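Local coordinates for protein insecticidal Delta-Endotoxin Cry8Ea1 (Bacillus Thuringiensis, PDB 3EB7) that acts as an insecticidal delta-endotoxin against underground beetle larvae, probably by binding gut receptors and forming pores in the cell membrane, at residues D278-S290 / T323-T337. Sequence-based numbering, arbitrary orientation.
Sequences DFITRLSIYTGRS and TSGSSVIATQQIGFT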
ATOM      1  N   ASP A 278     -11.707  -7.041   1.476  1.00 19.65           N
ATOM      2  CA  ASP A 278     -13.173  -6.804   1.538  1.00 20.08           C
ATOM      3  C   ASP A 278     -13.615  -5.334   1.404  1.00 19.53           C
ATOM      4  O   ASP A 278     -12.801  -4.428   1.413  1.00 18.87           O
ATOM      5  CB  ASP A 278     -13.818  -7.478   2.760  1.00 20.45           C
ATOM      6  CG  ASP A 278     -13.299  -6.948   4.093  1.00 22.98           C
ATOM      7  OD1 ASP A 278     -12.546  -5.955   4.110  1.00 25.90           O
ATOM      8  OD2 ASP A 278     -13.670  -7.519   5.154  1.00 27.86           O
ATOM      9  N   PHE A 279     -14.912  -5.137   1.245  1.00 20.28           N
ATOM     10  CA  PHE A 279     -15.502  -3.797   1.089  1.00 20.97           C
ATOM     11  C   PHE A 279     -16.632  -3.644   2.070  1.00 20.73           C
ATOM     12  O   PHE A 279     -17.435  -4.569   2.207  1.00 21.33           O
ATOM     13  CB  PHE A 279     -16.044  -3.597  -0.332  1.00 20.19           C
ATOM     14  CG  PHE A 279     -14.966  -3.525  -1.368  1.00 20.32           C
ATOM     15  CD1 PHE A 279     -14.582  -4.681  -2.087  1.00 21.06           C
ATOM     16  CD2 PHE A 279     -14.295  -2.328  -1.603  1.00 15.68           C
ATOM     17  CE1 PHE A 279     -13.546  -4.612  -3.037  1.00 17.42           C
ATOM     18  CE2 PHE A 279     -13.282  -2.247  -2.544  1.00 15.59           C
ATOM     19  CZ  PHE A 279     -12.901  -3.380  -3.255  1.00 18.85           C
ATOM     20  N   ILE A 280     -16.679  -2.494   2.744  1.00 19.88           N
ATOM     21  CA  ILE A 280     -17.795  -2.147   3.612  1.00 20.11           C
ATOM     22  C   ILE A 280     -19.095  -2.073   2.825  1.00 19.30           C
ATOM     23  O   ILE A 280     -19.127  -1.501   1.738  1.00 19.31           O
ATOM     24  CB  ILE A 280     -17.519  -0.822   4.437  1.00 19.86           C
ATOM     25  CG1 ILE A 280     -18.609  -0.572   5.468  1.00 19.41           C
ATOM     26  CG2 ILE A 280     -17.399   0.428   3.512  1.00 21.40           C
ATOM     27  CD1 ILE A 280     -18.174   0.379   6.614  1.00 21.89           C
ATOM     28  N   THR A 281     -20.162  -2.667   3.375  1.00 20.32           N
ATOM     29  CA  THR A 281     -21.514  -2.621   2.778  1.00 20.07           C
ATOM     30  C   THR A 281     -22.582  -1.906   3.633  1.00 20.15           C
ATOM     31  O   THR A 281     -23.550  -1.336   3.121  1.00 20.06           O
ATOM     32  CB  THR A 281     -22.029  -4.037   2.419  1.00 20.70           C
ATOM     33  OG1 THR A 281     -22.153  -4.808   3.608  1.00 20.85           O
ATOM     34  CG2 THR A 281     -21.081  -4.733   1.427  1.00 20.92           C
ATOM     35  N   ARG A 282     -22.403  -1.910   4.942  1.00 20.82           N
ATOM     36  CA  ARG A 282     -23.375  -1.261   5.808  1.00 20.61           C
ATOM     37  C   ARG A 282     -22.742  -0.926   7.140  1.00 20.38           C
ATOM     38  O   ARG A 282     -21.875  -1.669   7.615  1.00 19.97           O
ATOM     39  CB  ARG A 282     -24.590  -2.175   5.982  1.00 20.78           C
ATOM     40  CG  ARG A 282     -25.848  -1.454   6.432  1.00 21.45           C
ATOM     41  CD  ARG A 282     -27.126  -2.304   6.287  1.00 21.92           C
ATOM     42  NE  ARG A 282     -28.305  -1.479   6.622  1.00 25.98           N
ATOM     43  CZ  ARG A 282     -28.907  -0.639   5.775  1.00 24.86           C
ATOM     44  NH1 ARG A 282     -28.480  -0.542   4.504  1.00 21.84           N
ATOM     45  NH2 ARG A 282     -29.943   0.092   6.198  1.00 23.70           N
ATOM     46  N   LEU A 283     -23.128   0.210   7.730  1.00 20.14           N
ATOM     47  CA  LEU A 283     -22.697   0.533   9.118  1.00 19.47           C
ATOM     48  C   LEU A 283     -23.886   1.033   9.925  1.00 19.05           C
ATOM     49  O   LEU A 283     -24.593   1.921   9.454  1.00 19.37           O
ATOM     50  CB  LEU A 283     -21.685   1.674   9.078  1.00 19.41           C
ATOM     51  CG  LEU A 283     -20.464   1.809   9.982  1.00 20.13           C
ATOM     52  CD1 LEU A 283     -20.324   3.265  10.308  1.00 21.23           C
ATOM     53  CD2 LEU A 283     -20.516   0.983  11.204  1.00 19.78           C
ATOM     54  N   SER A 284     -24.117   0.492  11.113  1.00 18.47           N
ATOM     55  CA  SER A 284     -25.099   1.078  12.037  1.00 20.06           C
ATOM     56  C   SER A 284     -24.369   1.639  13.221  1.00 19.10           C
ATOM     57  O   SER A 284     -23.577   0.930  13.793  1.00 18.90           O
ATOM     58  CB  SER A 284     -26.114   0.049  12.582  1.00 19.80           C
ATOM     59  OG  SER A 284     -26.878  -0.488  11.545  1.00 23.37           O
ATOM     60  N   ILE A 285     -24.640   2.897  13.585  1.00 19.36           N
ATOM     61  CA  ILE A 285     -23.941   3.530  14.721  1.00 19.15           C
ATOM     62  C   ILE A 285     -24.952   3.711  15.860  1.00 19.69           C
ATOM     63  O   ILE A 285     -26.048   4.210  15.649  1.00 20.74           O
ATOM     64  CB  ILE A 285     -23.322   4.891  14.313  1.00 19.28           C
ATOM     65  CG1 ILE A 285     -22.405   4.733  13.097  1.00 19.41           C
ATOM     66  CG2 ILE A 285     -22.642   5.620  15.503  1.00 15.09           C
ATOM     67  CD1 ILE A 285     -21.976   6.078  12.436  1.00 20.26           C
ATOM     68  N   TYR A 286     -24.592   3.284  17.055  1.00 19.80           N
ATOM     69  CA  TYR A 286     -25.445   3.387  18.222  1.00 20.25           C
ATOM     70  C   TYR A 286     -24.916   4.540  19.096  1.00 20.10           C
ATOM     71  O   TYR A 286     -23.710   4.646  19.365  1.00 18.48           O
ATOM     72  CB  TYR A 286     -25.471   2.035  18.977  1.00 21.34           C
ATOM     73  CG  TYR A 286     -26.060   0.923  18.117  1.00 23.76           C
ATOM     74  CD1 TYR A 286     -25.284   0.228  17.185  1.00 25.24           C
ATOM     75  CD2 TYR A 286     -27.401   0.598  18.212  1.00 24.97           C
ATOM     76  CE1 TYR A 286     -25.855  -0.767  16.330  1.00 26.86           C
ATOM     77  CE2 TYR A 286     -27.975  -0.386  17.396  1.00 29.05           C
ATOM     78  CZ  TYR A 286     -27.206  -1.059  16.455  1.00 27.78           C
ATOM     79  OH  TYR A 286     -27.825  -2.021  15.687  1.00 28.65           O
ATOM     80  N   THR A 287     -25.841   5.402  19.510  1.00 20.19           N
ATOM     81  CA  THR A 287     -25.526   6.631  20.225  1.00 19.67           C
ATOM     82  C   THR A 287     -25.996   6.603  21.692  1.00 19.48           C
ATOM     83  O   THR A 287     -27.069   6.114  22.010  1.00 18.72           O
ATOM     84  CB  THR A 287     -26.154   7.822  19.481  1.00 20.61           C
ATOM     85  OG1 THR A 287     -25.659   7.820  18.130  1.00 22.07           O
ATOM     86  CG2 THR A 287     -25.828   9.136  20.161  1.00 16.96           C
ATOM     87  N   GLY A 288     -25.139   7.112  22.574  1.00 19.45           N
ATOM     88  CA  GLY A 288     -25.471   7.356  23.958  1.00 18.55           C
ATOM     89  C   GLY A 288     -25.366   8.839  24.264  1.00 18.82           C
ATOM     90  O   GLY A 288     -24.771   9.606  23.532  1.00 18.09           O
ATOM     91  N   ARG A 289     -25.991   9.226  25.363  1.00 20.30           N
ATOM     92  CA  ARG A 289     -25.991  10.583  25.847  1.00 21.28           C
ATOM     93  C   ARG A 289     -25.274  10.601  27.205  1.00 22.14           C
ATOM     94  O   ARG A 289     -25.668   9.878  28.126  1.00 23.01           O
ATOM     95  CB  ARG A 289     -27.431  11.107  25.973  1.00 20.51           C
ATOM     96  CG  ARG A 289     -27.501  12.591  26.301  1.00 21.09           C
ATOM     97  CD  ARG A 289     -28.957  13.118  26.224  1.00 21.02           C
ATOM     98  NE  ARG A 289     -29.070  14.578  26.281  1.00 23.33           N
ATOM     99  CZ  ARG A 289     -28.945  15.305  27.392  1.00 24.58           C
ATOM    100  NH1 ARG A 289     -28.696  14.727  28.554  1.00 27.84           N
ATOM    101  NH2 ARG A 289     -29.084  16.612  27.353  1.00 27.05           N
ATOM    102  N   SER A 290     -24.210  11.394  27.306  1.00 22.80           N
ATOM    103  CA  SER A 290     -23.580  11.728  28.584  1.00 23.95           C
ATOM    104  C   SER A 290     -23.871  13.189  28.847  1.00 24.91           C
ATOM    105  O   SER A 290     -23.774  14.020  27.955  1.00 24.44           O
ATOM    106  CB  SER A 290     -22.080  11.546  28.492  1.00 23.52           C
ATOM    107  OG  SER A 290     -21.774  10.239  28.071  1.00 24.65           O
ATOM    108  N   THR A 323     -24.469  -1.940  21.790  1.00 25.55           N
ATOM    109  CA  THR A 323     -25.459  -1.870  20.720  1.00 25.84           C
ATOM    110  C   THR A 323     -26.857  -2.248  21.196  1.00 25.83           C
ATOM    111  O   THR A 323     -27.704  -2.535  20.393  1.00 26.13           O
ATOM    112  CB  THR A 323     -25.075  -2.755  19.493  1.00 26.27           C
ATOM    113  OG1 THR A 323     -25.102  -4.141  19.878  1.00 28.14           O
ATOM    114  CG2 THR A 323     -23.670  -2.398  18.938  1.00 27.75           C
ATOM    115  N   SER A 324     -27.095  -2.269  22.502  1.00 26.08           N
ATOM    116  CA  SER A 324     -28.434  -2.512  23.031  1.00 26.84           C
ATOM    117  C   SER A 324     -28.497  -1.977  24.464  1.00 26.76           C
ATOM    118  O   SER A 324     -27.462  -1.720  25.096  1.00 27.20           O
ATOM    119  CB  SER A 324     -28.766  -4.026  23.052  1.00 27.29           C
ATOM    120  OG  SER A 324     -27.939  -4.703  24.020  1.00 28.77           O
ATOM    121  N   GLY A 325     -29.712  -1.827  24.971  1.00 26.74           N
ATOM    122  CA  GLY A 325     -29.923  -1.537  26.373  1.00 26.68           C
ATOM    123  C   GLY A 325     -30.275  -0.088  26.568  1.00 27.50           C
ATOM    124  O   GLY A 325     -30.431   0.661  25.598  1.00 26.35           O
ATOM    125  N   SER A 326     -30.357   0.308  27.841  1.00 28.23           N
ATOM    126  CA  SER A 326     -30.805   1.623  28.238  1.00 28.05           C
ATOM    127  C   SER A 326     -29.880   2.754  27.799  1.00 28.21           C
ATOM    128  O   SER A 326     -30.322   3.907  27.716  1.00 29.39           O
ATOM    129  CB  SER A 326     -31.007   1.661  29.750  1.00 28.31           C
ATOM    130  OG  SER A 326     -29.809   1.345  30.457  1.00 29.96           O
ATOM    131  N   SER A 327     -28.603   2.458  27.530  1.00 26.93           N
ATOM    132  CA  SER A 327     -27.666   3.523  27.137  1.00 25.19           C
ATOM    133  C   SER A 327     -27.886   3.987  25.703  1.00 23.95           C
ATOM    134  O   SER A 327     -27.483   5.079  25.355  1.00 23.45           O
ATOM    135  CB  SER A 327     -26.213   3.072  27.265  1.00 25.18           C
ATOM    136  OG  SER A 327     -25.761   3.110  28.598  1.00 28.18           O
ATOM    137  N   VAL A 328     -28.485   3.145  24.866  1.00 22.73           N
ATOM    138  CA  VAL A 328     -28.624   3.423  23.433  1.00 21.63           C
ATOM    139  C   VAL A 328     -29.821   4.329  23.249  1.00 22.27           C
ATOM    140  O   VAL A 328     -30.963   3.916  23.504  1.00 21.44           O
ATOM    141  CB  VAL A 328     -28.814   2.120  22.615  1.00 22.15           C
ATOM    142  CG1 VAL A 328     -29.122   2.421  21.134  1.00 21.34           C
ATOM    143  CG2 VAL A 328     -27.595   1.210  22.757  1.00 19.13           C
ATOM    144  N   ILE A 329     -29.590   5.584  22.863  1.00 21.91           N
ATOM    145  CA  ILE A 329     -30.755   6.476  22.742  1.00 22.20           C
ATOM    146  C   ILE A 329     -31.131   6.742  21.311  1.00 21.54           C
ATOM    147  O   ILE A 329     -32.238   7.205  21.028  1.00 22.05           O
ATOM    148  CB  ILE A 329     -30.654   7.782  23.607  1.00 22.67           C
ATOM    149  CG1 ILE A 329     -29.326   8.538  23.404  1.00 23.44           C
ATOM    150  CG2 ILE A 329     -30.855   7.433  25.102  1.00 24.04           C
ATOM    151  CD1 ILE A 329     -29.282   9.434  22.173  1.00 22.00           C
ATOM    152  N   ALA A 330     -30.220   6.416  20.400  1.00 20.60           N
ATOM    153  CA  ALA A 330     -30.475   6.586  18.979  1.00 19.79           C
ATOM    154  C   ALA A 330     -29.625   5.587  18.210  1.00 19.98           C
ATOM    155  O   ALA A 330     -28.636   5.063  18.745  1.00 18.84           O
ATOM    156  CB  ALA A 330     -30.205   8.026  18.532  1.00 18.69           C
ATOM    157  N   THR A 331     -30.085   5.249  17.001  1.00 20.69           N
ATOM    158  CA  THR A 331     -29.321   4.451  16.042  1.00 21.91           C
ATOM    159  C   THR A 331     -29.325   5.197  14.725  1.00 21.53           C
ATOM    160  O   THR A 331     -30.152   6.040  14.505  1.00 22.30           O
ATOM    161  CB  THR A 331     -29.882   3.030  15.801  1.00 22.42           C
ATOM    162  OG1 THR A 331     -31.076   3.111  15.008  1.00 25.70           O
ATOM    163  CG2 THR A 331     -30.155   2.275  17.126  1.00 22.51           C
ATOM    164  N   GLN A 332     -28.364   4.925  13.875  1.00 21.14           N
ATOM    165  CA  GLN A 332     -28.414   5.422  12.540  1.00 21.44           C
ATOM    166  C   GLN A 332     -27.839   4.318  11.671  1.00 21.37           C
ATOM    167  O   GLN A 332     -26.770   3.786  11.993  1.00 22.31           O
ATOM    168  CB  GLN A 332     -27.566   6.695  12.425  1.00 20.74           C
ATOM    169  CG  GLN A 332     -27.693   7.356  11.036  1.00 22.78           C
ATOM    170  CD  GLN A 332     -26.905   8.628  10.907  1.00 22.66           C
ATOM    171  OE1 GLN A 332     -26.523   9.236  11.899  1.00 25.38           O
ATOM    172  NE2 GLN A 332     -26.687   9.055   9.682  1.00 22.84           N
ATOM    173  N   GLN A 333     -28.540   3.984  10.583  1.00 21.49           N
ATOM    174  CA  GLN A 333     -28.068   3.000   9.585  1.00 20.95           C
ATOM    175  C   GLN A 333     -27.545   3.706   8.339  1.00 21.33           C
ATOM    176  O   GLN A 333     -28.215   4.587   7.792  1.00 21.31           O
ATOM    177  CB  GLN A 333     -29.197   2.023   9.201  1.00 20.27           C
ATOM    178  CG  GLN A 333     -29.839   1.268  10.394  1.00 19.79           C
ATOM    179  CD  GLN A 333     -31.075   0.406  10.016  1.00 21.45           C
ATOM    180  OE1 GLN A 333     -31.948   0.168  10.850  1.00 21.40           O
ATOM    181  NE2 GLN A 333     -31.127  -0.077   8.783  1.00 21.46           N
ATOM    182  N   ILE A 334     -26.356   3.314   7.875  1.00 21.93           N
ATOM    183  CA  ILE A 334     -25.751   3.893   6.683  1.00 22.24           C
ATOM    184  C   ILE A 334     -25.467   2.795   5.664  1.00 22.86           C
ATOM    185  O   ILE A 334     -24.696   1.862   5.944  1.00 23.96           O
ATOM    186  CB  ILE A 334     -24.437   4.695   7.012  1.00 22.45           C
ATOM    187  CG1 ILE A 334     -24.693   5.783   8.090  1.00 23.57           C
ATOM    188  CG2 ILE A 334     -23.882   5.305   5.747  1.00 20.14           C
ATOM    189  CD1 ILE A 334     -23.424   6.505   8.619  1.00 22.13           C
ATOM    190  N   GLY A 335     -26.116   2.860   4.501  1.00 23.22           N
ATOM    191  CA  GLY A 335     -25.850   1.879   3.424  1.00 23.56           C
ATOM    192  C   GLY A 335     -24.624   2.316   2.605  1.00 23.94           C
ATOM    193  O   GLY A 335     -24.606   3.424   2.090  1.00 23.69           O
ATOM    194  N   PHE A 336     -23.604   1.461   2.501  1.00 23.56           N
ATOM    195  CA  PHE A 336     -22.309   1.852   1.921  1.00 23.58           C
ATOM    196  C   PHE A 336     -21.961   1.007   0.664  1.00 23.32           C
ATOM    197  O   PHE A 336     -20.912   1.234   0.030  1.00 23.14           O
ATOM    198  CB  PHE A 336     -21.183   1.666   2.952  1.00 24.24           C
ATOM    199  CG  PHE A 336     -20.926   2.852   3.873  1.00 24.85           C
ATOM    200  CD1 PHE A 336     -20.888   2.672   5.241  1.00 24.37           C
ATOM    201  CD2 PHE A 336     -20.659   4.123   3.376  1.00 28.71           C
ATOM    202  CE1 PHE A 336     -20.611   3.738   6.121  1.00 23.58           C
ATOM    203  CE2 PHE A 336     -20.389   5.206   4.257  1.00 27.79           C
ATOM    204  CZ  PHE A 336     -20.355   4.990   5.632  1.00 25.29           C
ATOM    205  N   THR A 337     -22.830   0.054   0.313  1.00 21.36           N
ATOM    206  CA  THR A 337     -22.618  -0.845  -0.821  1.00 21.56           C
ATOM    207  C   THR A 337     -22.264  -0.105  -2.093  1.00 22.36           C
ATOM    208  O   THR A 337     -23.009   0.792  -2.519  1.00 23.59           O
ATOM    209  CB  THR A 337     -23.808  -1.830  -1.024  1.00 21.00           C
ATOM    210  OG1 THR A 337     -24.041  -2.476   0.213  1.00 20.14           O
ATOM    211  CG2 THR A 337     -23.516  -2.940  -2.031  1.00 21.08           C
TER
HETATM  212  O   HOH W   1     -27.043   7.112  26.925  1.00 30.15           O
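Strand 330-335 is the edge strand of a four-stranded antiparallel Greek-key sheet in the toxin's second domain, and it pairs with residues 278-290 of the inner strand 278-292. Leu283 and Ile334 form a hydrogen-bonded pair, Ile334 N giving to Leu283 O at 2.7 Å; Ile285 with Gln332 continues the ladder. At one end Thr281 O takes two bonds, from Phe336 N at 2.9 Å and from Thr337 OG1 at 3.2 Å, the donors arriving from opposite faces of the carbonyl plane. At the other end, Ile329 and Ala330 both face Thr287 in a classic beta bulge, and a water links Arg289 N to Ser327 O.

On the face carrying Ser284, Tyr286 and Thr331, Thr323 covers one face of the Tyr286 ring, its CB 3.8 Å from the centroid in a CH-pi contact. With CG anti to its own carbonyl carbon (chi1 -62°), Tyr286 runs beside Thr331, whose CG2 comes 3.4 Å from Tyr286 CD2; Val328 CG1 meets the ring's edge. On the face carrying Leu283, Ile285 and Ile334, Ile280 CD1 packs 3.8 Å from Phe336 CD1, and Leu283 CB meets the edge of that ring. Phe366 and Phe379 of the neighbouring sheet pack edge-to-face on Phe336, a largely apolar sheet-to-sheet interface typical of the beta-prism domain of three-domain Cry toxins.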